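Local coordinates for protein alpha-pyrone synthesis polyketide synthase-like Pks18 (Mycobacterium tuberculosis, PDB 1TED) that probably makes tri- and tetraketide alpha-pyrones by extending medium- and long-chain aliphatic acyl-CoA starters with malonyl-CoA, as a homodimeric type III polyketide synthase, at residues T31-E36 and L231-S236; V47-A52 and S76-R81; Q255-T260 and P379-E384. One frame throughout, in Å; residues are numbered along the deposited sequence.

Contact 1. Residues T31-E36 and L231-S236; sequences TVAVIE and LVIGAS
Val32 and Val34 trade backbone hydrogen bonds with Ser236 and Gly234, joining two antiparallel strands of the large mixed sheet of the thiolase fold. The axes of strands 32-36 and 231-236 approach to 4.7 Å, and their directions differ by 141°, so the pair is antiparallel but clearly twisted. Ala33 faces Ala235 between them, and Ile35 faces Ile233 one step past Val34, both as non-hydrogen-bonded pairs.

Among the polar links, Val32 N reaches Ser236 O at 2.9 Å and Val34 N reaches Gly234 O at 3.0 Å; the bond from Glu36 N to Val232 O extends the series. Val32 N lies in the carbonyl plane of Ser236 O. Thr31 OG1 approaches that oxygen from above, 69° out of the plane; at 2.5 Å this is very short and poorly directed, a doubtful second donor.

The apolar contacts gather mainly on the face of Ala33, Ile35 and Ile233, where helix 177-191 packs on Ala33 and Ile233. Ile35 and Ile233 run side by side, with Ile35 CG1 3.8 Å from Ile233 CD1. With chi1 at -67°, the other branch of Ile35 stands anti to the backbone N, and this CG2 meets Leu231 CD2 at 4.0 Å.

On the reverse face, Val34 CG2 touches Ser236 CB at 3.9 Å. There the extended Glu36 chain lies over the glycine, its OE1 3.8 Å from Gly234 CA.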
loop_
_atom_site.group_PDB
_atom_site.type_symbol
_atom_site.label_atom_id
_atom_site.label_comp_id
_atom_site.label_asym_id
_atom_site.label_seq_id
_atom_site.Cartn_x
_atom_site.Cartn_y
_atom_site.Cartn_z
ATOM N N THR A 31 25.650 0.249 4.963
ATOM C CA THR A 31 25.098 -0.258 6.210
ATOM C C THR A 31 24.151 -1.448 5.979
ATOM O O THR A 31 23.677 -1.670 4.865
ATOM C CB THR A 31 24.321 0.856 6.928
ATOM O OG1 THR A 31 23.965 0.412 8.235
ATOM C CG2 THR A 31 23.049 1.207 6.159
ATOM N N VAL A 32 23.875 -2.204 7.037
ATOM C CA VAL A 32 22.972 -3.340 6.942
ATOM C C VAL A 32 21.756 -3.136 7.850
ATOM O O VAL A 32 21.896 -2.682 8.988
ATOM C CB VAL A 32 23.680 -4.638 7.351
ATOM C CG1 VAL A 32 22.830 -5.830 6.934
ATOM C CG2 VAL A 32 25.052 -4.717 6.688
ATOM N N ALA A 33 20.567 -3.465 7.349
ATOM C CA ALA A 33 19.342 -3.306 8.130
ATOM C C ALA A 33 19.232 -4.413 9.168
ATOM O O ALA A 33 19.492 -5.582 8.882
ATOM C CB ALA A 33 18.124 -3.316 7.221
ATOM N N VAL A 34 18.840 -4.025 10.375
ATOM C CA VAL A 34 18.706 -4.942 11.493
ATOM C C VAL A 34 17.349 -4.814 12.194
ATOM O O VAL A 34 16.885 -3.711 12.467
ATOM C CB VAL A 34 19.841 -4.678 12.534
ATOM C CG1 VAL A 34 19.596 -5.461 13.829
ATOM C CG2 VAL A 34 21.180 -5.051 11.924
ATOM N N ILE A 35 16.705 -5.947 12.458
ATOM C CA ILE A 35 15.438 -5.945 13.182
ATOM C C ILE A 35 15.910 -5.829 14.622
ATOM O O ILE A 35 16.477 -6.765 15.165
ATOM C CB ILE A 35 14.676 -7.271 13.017
ATOM C CG1 ILE A 35 14.215 -7.429 11.567
ATOM C CG2 ILE A 35 13.499 -7.314 13.985
ATOM C CD1 ILE A 35 13.754 -8.847 11.233
ATOM N N GLU A 36 15.686 -4.673 15.231
ATOM C CA GLU A 36 16.152 -4.432 16.582
ATOM C C GLU A 36 15.085 -4.664 17.639
ATOM O O GLU A 36 15.388 -4.830 18.820
ATOM C CB GLU A 36 16.729 -3.009 16.639
ATOM C CG GLU A 36 17.661 -2.787 15.458
ATOM C CD GLU A 36 18.575 -1.591 15.581
ATOM O OE1 GLU A 36 18.068 -0.461 15.733
ATOM O OE2 GLU A 36 19.812 -1.783 15.501
ATOM N N LEU A 231 7.737 -4.733 13.789
ATOM C CA LEU A 231 9.195 -4.801 13.756
ATOM C C LEU A 231 9.730 -3.378 13.857
ATOM O O LEU A 231 9.108 -2.446 13.358
ATOM C CB LEU A 231 9.687 -5.394 12.433
ATOM C CG LEU A 231 9.174 -6.754 11.981
ATOM C CD1 LEU A 231 9.663 -6.999 10.559
ATOM C CD2 LEU A 231 9.665 -7.845 12.924
ATOM N N VAL A 232 10.866 -3.215 14.518
ATOM C CA VAL A 232 11.497 -1.908 14.613
ATOM C C VAL A 232 12.826 -2.097 13.895
ATOM O O VAL A 232 13.658 -2.889 14.319
ATOM C CB VAL A 232 11.740 -1.470 16.077
ATOM C CG1 VAL A 232 12.441 -0.107 16.102
ATOM C CG2 VAL A 232 10.415 -1.389 16.820
ATOM N N ILE A 233 13.000 -1.370 12.798
ATOM C CA ILE A 233 14.196 -1.469 11.968
ATOM C C ILE A 233 15.149 -0.286 12.131
ATOM O O ILE A 233 14.727 0.852 12.349
ATOM C CB ILE A 233 13.795 -1.567 10.469
ATOM C CG1 ILE A 233 12.620 -2.535 10.307
ATOM C CG2 ILE A 233 14.975 -2.004 9.627
ATOM C CD1 ILE A 233 12.854 -3.927 10.886
ATOM N N GLY A 234 16.440 -0.575 12.015
ATOM C CA GLY A 234 17.453 0.454 12.116
ATOM C C GLY A 234 18.648 0.059 11.269
ATOM O O GLY A 234 18.816 -1.114 10.938
ATOM N N ALA A 235 19.469 1.036 10.902
ATOM C CA ALA A 235 20.657 0.781 10.100
ATOM C C ALA A 235 21.796 0.502 11.065
ATOM O O ALA A 235 21.831 1.054 12.163
ATOM C CB ALA A 235 20.981 1.991 9.231
ATOM N N SER A 236 22.723 -0.354 10.661
ATOM C CA SER A 236 23.846 -0.705 11.520
ATOM C C SER A 236 25.121 -0.880 10.703
ATOM O O SER A 236 25.080 -1.401 9.583
ATOM C CB SER A 236 23.518 -1.992 12.283
ATOM O OG SER A 236 24.648 -2.490 12.974
#

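Contact 2. Residues V47-A52 and S76-R81; sequences VNQSDA and SRITTR
Gln49 fills the tight part of this contact, its amide held between Ser76 and Arg81 at the start of helix 49-57. A chi1 of -169°, with CG anti to the backbone N, lays Gln49 CG against Ile78 O at 3.1 Å, and the bend at chi2 (68°) turns the amide between Ser76 and Arg81. Gln49 NE2 donates to Ser76 OG at 3.0 Å, in the amide plane, and also to Ser222 O. Ser76 OG is itself bonded to Tyr73 O and accepts from Ile78 N, closing an ST turn. At the oxygen end of the amide, Arg81 NH2 gives Gln49 OE1 a 3.2 Å bond on a lone pair, backed by a weak one from Arg81 NE; amide and guanidinium planes stand 87° apart.

The backbone pairing spans few residues. Val47 N bonds to Arg81 O at 3.0 Å, with a weak return bond, and Gln49 N meets Thr79 O at 3.0 Å. Beyond this the contact loosens towards solvent, where Thr79 is exposed and its CB points away from 47-52. Asn48, partly exposed, turns OD1 back as the N-cap, accepting from Asp51 N at 3.3 Å and weakly from Ser50 N.

Arg81 also bonds to the carbonyls of Phe224 and of His221, the substrate-binding residue by similarity, and touches the bound myristic acid. Together with those carbonyls, Gln49 is likely to steady the guanidinium, consistent with a second-shell role at that acyl site.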
loop_
_atom_site.group_PDB
_atom_site.type_symbol
_atom_site.label_atom_id
_atom_site.label_comp_id
_atom_site.label_asym_id
_atom_site.label_seq_id
_atom_site.Cartn_x
_atom_site.Cartn_y
_atom_site.Cartn_z
ATOM N N VAL A 47 -10.215 -19.765 20.005
ATOM C CA VAL A 47 -11.198 -20.650 19.393
ATOM C C VAL A 47 -10.617 -22.041 19.181
ATOM O O VAL A 47 -9.621 -22.209 18.489
ATOM C CB VAL A 47 -11.702 -20.105 18.039
ATOM C CG1 VAL A 47 -12.660 -21.092 17.410
ATOM C CG2 VAL A 47 -12.413 -18.790 18.245
ATOM N N ASN A 48 -11.239 -23.037 19.796
ATOM C CA ASN A 48 -10.767 -24.399 19.658
ATOM C C ASN A 48 -11.229 -24.961 18.319
ATOM O O ASN A 48 -12.415 -24.930 17.996
ATOM C CB ASN A 48 -11.286 -25.251 20.811
ATOM C CG ASN A 48 -10.734 -26.652 20.782
ATOM O OD1 ASN A 48 -11.116 -27.461 19.935
ATOM N ND2 ASN A 48 -9.817 -26.951 21.695
ATOM N N GLN A 49 -10.275 -25.471 17.545
ATOM C CA GLN A 49 -10.549 -26.025 16.215
ATOM C C GLN A 49 -11.601 -27.141 16.189
ATOM O O GLN A 49 -12.421 -27.218 15.261
ATOM C CB GLN A 49 -9.250 -26.531 15.575
ATOM C CG GLN A 49 -9.409 -26.878 14.096
ATOM C CD GLN A 49 -9.648 -25.656 13.228
ATOM O OE1 GLN A 49 -10.370 -24.729 13.610
ATOM N NE2 GLN A 49 -9.052 -25.653 12.044
ATOM N N SER A 50 -11.571 -28.011 17.195
ATOM C CA SER A 50 -12.547 -29.094 17.285
ATOM C C SER A 50 -13.934 -28.495 17.513
ATOM O O SER A 50 -14.887 -28.854 16.821
ATOM C CB SER A 50 -12.195 -30.045 18.432
ATOM O OG SER A 50 -10.927 -30.644 18.219
ATOM N N ASP A 51 -14.047 -27.582 18.478
ATOM C CA ASP A 51 -15.331 -26.933 18.747
ATOM C C ASP A 51 -15.774 -26.167 17.492
ATOM O O ASP A 51 -16.938 -26.235 17.094
ATOM C CB ASP A 51 -15.226 -25.961 19.935
ATOM C CG ASP A 51 -14.772 -26.642 21.220
ATOM O OD1 ASP A 51 -15.256 -27.749 21.524
ATOM O OD2 ASP A 51 -13.935 -26.060 21.942
ATOM N N ALA A 52 -14.843 -25.453 16.866
ATOM C CA ALA A 52 -15.155 -24.701 15.655
ATOM C C ALA A 52 -15.792 -25.616 14.613
ATOM O O ALA A 52 -16.822 -25.275 14.028
ATOM C CB ALA A 52 -13.889 -24.063 15.080
ATOM N N SER A 76 -6.769 -29.751 8.676
ATOM C CA SER A 76 -6.195 -28.408 8.764
ATOM C C SER A 76 -4.863 -28.356 9.508
ATOM O O SER A 76 -4.029 -27.505 9.232
ATOM C CB SER A 76 -7.175 -27.470 9.461
ATOM O OG SER A 76 -7.276 -27.784 10.840
ATOM N N ARG A 77 -4.679 -29.271 10.451
ATOM C CA ARG A 77 -3.474 -29.335 11.274
ATOM C C ARG A 77 -3.403 -28.112 12.186
ATOM O O ARG A 77 -2.324 -27.634 12.536
ATOM C CB ARG A 77 -2.215 -29.438 10.406
ATOM C CG ARG A 77 -2.243 -30.597 9.418
ATOM C CD ARG A 77 -0.889 -31.301 9.320
ATOM N NE ARG A 77 -0.822 -32.481 10.182
ATOM C CZ ARG A 77 -1.324 -33.674 9.865
ATOM N NH1 ARG A 77 -1.926 -33.857 8.697
ATOM N NH2 ARG A 77 -1.238 -34.684 10.720
ATOM N N ILE A 78 -4.578 -27.624 12.574
ATOM C CA ILE A 78 -4.716 -26.470 13.453
ATOM C C ILE A 78 -5.430 -26.891 14.739
ATOM O O ILE A 78 -6.456 -27.571 14.689
ATOM C CB ILE A 78 -5.552 -25.362 12.777
ATOM C CG1 ILE A 78 -4.775 -24.763 11.606
ATOM C CG2 ILE A 78 -5.936 -24.300 13.796
ATOM C CD1 ILE A 78 -5.578 -23.770 10.794
ATOM N N THR A 79 -4.893 -26.475 15.883
ATOM C CA THR A 79 -5.486 -26.796 17.178
ATOM C C THR A 79 -6.289 -25.605 17.696
ATOM O O THR A 79 -7.391 -25.773 18.207
ATOM C CB THR A 79 -4.397 -27.160 18.198
ATOM O OG1 THR A 79 -3.737 -28.352 17.769
ATOM C CG2 THR A 79 -4.993 -27.388 19.567
ATOM N N THR A 80 -5.724 -24.406 17.559
ATOM C CA THR A 80 -6.383 -23.167 17.987
ATOM C C THR A 80 -6.007 -21.979 17.098
ATOM O O THR A 80 -5.069 -22.043 16.312
ATOM C CB THR A 80 -5.998 -22.749 19.439
ATOM O OG1 THR A 80 -4.567 -22.695 19.565
ATOM C CG2 THR A 80 -6.580 -23.698 20.459
ATOM N N ARG A 81 -6.767 -20.902 17.241
ATOM C CA ARG A 81 -6.527 -19.639 16.544
ATOM C C ARG A 81 -7.309 -18.542 17.280
ATOM O O ARG A 81 -8.312 -18.812 17.953
ATOM C CB ARG A 81 -6.903 -19.722 15.052
ATOM C CG ARG A 81 -8.160 -20.467 14.744
ATOM C CD ARG A 81 -8.376 -20.637 13.236
ATOM N NE ARG A 81 -9.527 -21.505 13.002
ATOM C CZ ARG A 81 -10.396 -21.363 12.011
ATOM N NH1 ARG A 81 -10.259 -20.378 11.132
ATOM N NH2 ARG A 81 -11.415 -22.204 11.912
#

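Contact 3. Residues Q255-T260 and P379-E384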
loop_
_atom_site.group_PDB
_atom_site.type_symbol
_atom_site.label_atom_id
_atom_site.label_comp_id
_atom_site.label_asym_id
_atom_site.label_seq_id
_atom_site.Cartn_x
_atom_site.Cartn_y
_atom_site.Cartn_z
ATOM N N GLN A 255 9.887 -12.948 -6.581
ATOM C CA GLN A 255 9.820 -13.705 -7.819
ATOM C C GLN A 255 8.385 -13.952 -8.237
ATOM O O GLN A 255 7.648 -14.672 -7.562
ATOM C CB GLN A 255 10.527 -15.049 -7.674
ATOM C CG GLN A 255 11.944 -15.068 -8.209
ATOM C CD GLN A 255 12.003 -14.995 -9.719
ATOM O OE1 GLN A 255 11.291 -15.711 -10.414
ATOM N NE2 GLN A 255 12.865 -14.136 -10.233
ATOM N N LEU A 256 7.989 -13.337 -9.343
ATOM C CA LEU A 256 6.652 -13.534 -9.872
ATOM C C LEU A 256 6.804 -14.875 -10.580
ATOM O O LEU A 256 7.750 -15.052 -11.355
ATOM C CB LEU A 256 6.321 -12.446 -10.898
ATOM C CG LEU A 256 4.900 -11.882 -11.019
ATOM C CD1 LEU A 256 4.740 -11.260 -12.416
ATOM C CD2 LEU A 256 3.852 -12.960 -10.802
ATOM N N LEU A 257 5.911 -15.821 -10.309
ATOM C CA LEU A 257 5.992 -17.135 -10.958
ATOM C C LEU A 257 5.133 -17.180 -12.211
ATOM O O LEU A 257 3.934 -16.912 -12.156
ATOM C CB LEU A 257 5.528 -18.242 -10.017
ATOM C CG LEU A 257 6.245 -18.397 -8.685
ATOM C CD1 LEU A 257 5.536 -19.471 -7.880
ATOM C CD2 LEU A 257 7.706 -18.757 -8.912
ATOM N N ASP A 258 5.755 -17.532 -13.331
ATOM C CA ASP A 258 5.078 -17.618 -14.623
ATOM C C ASP A 258 3.785 -18.413 -14.638
ATOM O O ASP A 258 3.732 -19.541 -14.153
ATOM C CB ASP A 258 6.028 -18.217 -15.655
ATOM C CG ASP A 258 6.793 -17.167 -16.412
ATOM O OD1 ASP A 258 6.167 -16.475 -17.247
ATOM O OD2 ASP A 258 8.013 -17.027 -16.172
ATOM N N ASN A 259 2.750 -17.820 -15.218
ATOM C CA ASN A 259 1.443 -18.456 -15.338
ATOM C C ASN A 259 0.893 -18.993 -14.028
ATOM O O ASN A 259 0.568 -20.170 -13.923
ATOM C CB ASN A 259 1.503 -19.599 -16.360
ATOM C CG ASN A 259 2.113 -19.166 -17.681
ATOM O OD1 ASN A 259 1.659 -18.197 -18.306
ATOM N ND2 ASN A 259 3.150 -19.883 -18.118
ATOM N N THR A 260 0.783 -18.129 -13.026
ATOM C CA THR A 260 0.245 -18.551 -11.735
ATOM C C THR A 260 -0.720 -17.508 -11.180
ATOM O O THR A 260 -1.069 -17.540 -10.000
ATOM C CB THR A 260 1.374 -18.789 -10.704
ATOM O OG1 THR A 260 2.117 -17.579 -10.521
ATOM C CG2 THR A 260 2.316 -19.902 -11.181
ATOM N N PRO A 379 -0.140 -12.615 -3.847
ATOM C CA PRO A 379 -0.943 -12.755 -5.065
ATOM C C PRO A 379 -0.128 -12.639 -6.346
ATOM O O PRO A 379 0.982 -12.106 -6.350
ATOM C CB PRO A 379 -2.006 -11.664 -4.914
ATOM C CG PRO A 379 -1.394 -10.694 -3.937
ATOM C CD PRO A 379 -0.700 -11.580 -2.961
ATOM N N GLY A 380 -0.701 -13.158 -7.429
ATOM C CA GLY A 380 -0.047 -13.175 -8.730
ATOM C C GLY A 380 0.873 -14.362 -8.626
ATOM O O GLY A 380 1.353 -14.947 -9.602
ATOM N N VAL A 381 1.021 -14.733 -7.360
ATOM C CA VAL A 381 1.882 -15.776 -6.864
ATOM C C VAL A 381 3.277 -15.281 -7.112
ATOM O O VAL A 381 3.857 -15.409 -8.195
ATOM C CB VAL A 381 1.651 -17.136 -7.488
ATOM C CG1 VAL A 381 2.652 -18.106 -6.891
ATOM C CG2 VAL A 381 0.251 -17.634 -7.152
ATOM N N THR A 382 3.771 -14.647 -6.060
ATOM C CA THR A 382 5.086 -14.058 -6.001
ATOM C C THR A 382 5.706 -14.690 -4.776
ATOM O O THR A 382 5.043 -14.820 -3.748
ATOM C CB THR A 382 4.978 -12.540 -5.755
ATOM O OG1 THR A 382 4.141 -11.956 -6.760
ATOM C CG2 THR A 382 6.360 -11.883 -5.763
ATOM N N VAL A 383 6.960 -15.110 -4.887
ATOM C CA VAL A 383 7.635 -15.670 -3.736
ATOM C C VAL A 383 8.332 -14.472 -3.124
ATOM O O VAL A 383 9.135 -13.798 -3.782
ATOM C CB VAL A 383 8.689 -16.716 -4.110
ATOM C CG1 VAL A 383 9.339 -17.238 -2.834
ATOM C CG2 VAL A 383 8.044 -17.862 -4.900
ATOM N N GLU A 384 8.010 -14.203 -1.865
ATOM C CA GLU A 384 8.575 -13.071 -1.160
ATOM C C GLU A 384 9.382 -13.624 0.005
ATOM O O GLU A 384 8.903 -14.480 0.739
ATOM C CB GLU A 384 7.429 -12.187 -0.662
ATOM C CG GLU A 384 7.686 -10.708 -0.770
ATOM C CD GLU A 384 7.708 -10.223 -2.201
ATOM O OE1 GLU A 384 6.622 -9.998 -2.779
ATOM O OE2 GLU A 384 8.824 -10.074 -2.747
HETATM O O HOH W 1 1.829 -15.258 -12.956
#
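Leu257 and Thr260 pack against Val381 where strand 247-256 of the thiolase-fold sheet ends and its antiparallel partner 382-390 begins. The Gly378-Pro379-Gly380 loop, characteristic of chalcone synthase relatives, leads into Val381 and is part of the contact. Val383 N to Gln255 O at 2.8 Å, with a weak return bond from Gln255 N, makes the pair; Leu257 N to Val381 O at 3.0 Å continues past it. Val381 and Thr382 both face Gly378, a G1 beta bulge.

Val381 is clasped from two directions. Its CG1, anti to the backbone N (chi1 179°), presses on Leu257 CD1 at 3.3 Å, tighter than normal van der Waals contact. Thr260 crosses Val381 at about a right angle. In Thr260, chi1 of 60° places OG1 between the backbone N and the carbonyl carbon, turned to Gly380 O at 2.9 Å; Leu257 O is also within reach, and which takes the proton is not settled. A water accepts from Thr260 N at 3.1 Å and donates to Leu257 O and, weakly, to Gly380 O.

Leu256 departs from a staggered chi1 (-144°) and sends CD2 to 3.4 Å from Gly380 O. Leu257 CD2 meets Val383 CG2 at 4.1 Å, the two side chains slanting past each other. The second subunit packs its Lys157 on Leu256 and its Ser164 on Gln255. Thr382 OG1, which makes a weak hydrogen bond with Arg167 of that subunit, donates to Pro379 O at 3.2 Å.

How the contacts relate
Contacts 1 and 3 belong to the same mixed sheet: strand 32-41 runs between 226-236 and 247-256, and the latter pairs with 382-390. Their centres lie 27 Å apart. Contact 1 joins segments of the N-terminal chalcone synthase domain and contact 3 segments of the C-terminal one, so the continuous sheet appears to join the two halves, through the pairing of strands 32-41 and 247-256. Contact 2 forms a separate two-strand sheet, its centre 36 Å from that of contact 1 and 30 Å from that of contact 3. Along the chain, contact 2 falls between the two segments of contact 1, and contact 3 follows both. Contact 2 borders the bound myristic acid, contact 3 the dimer interface.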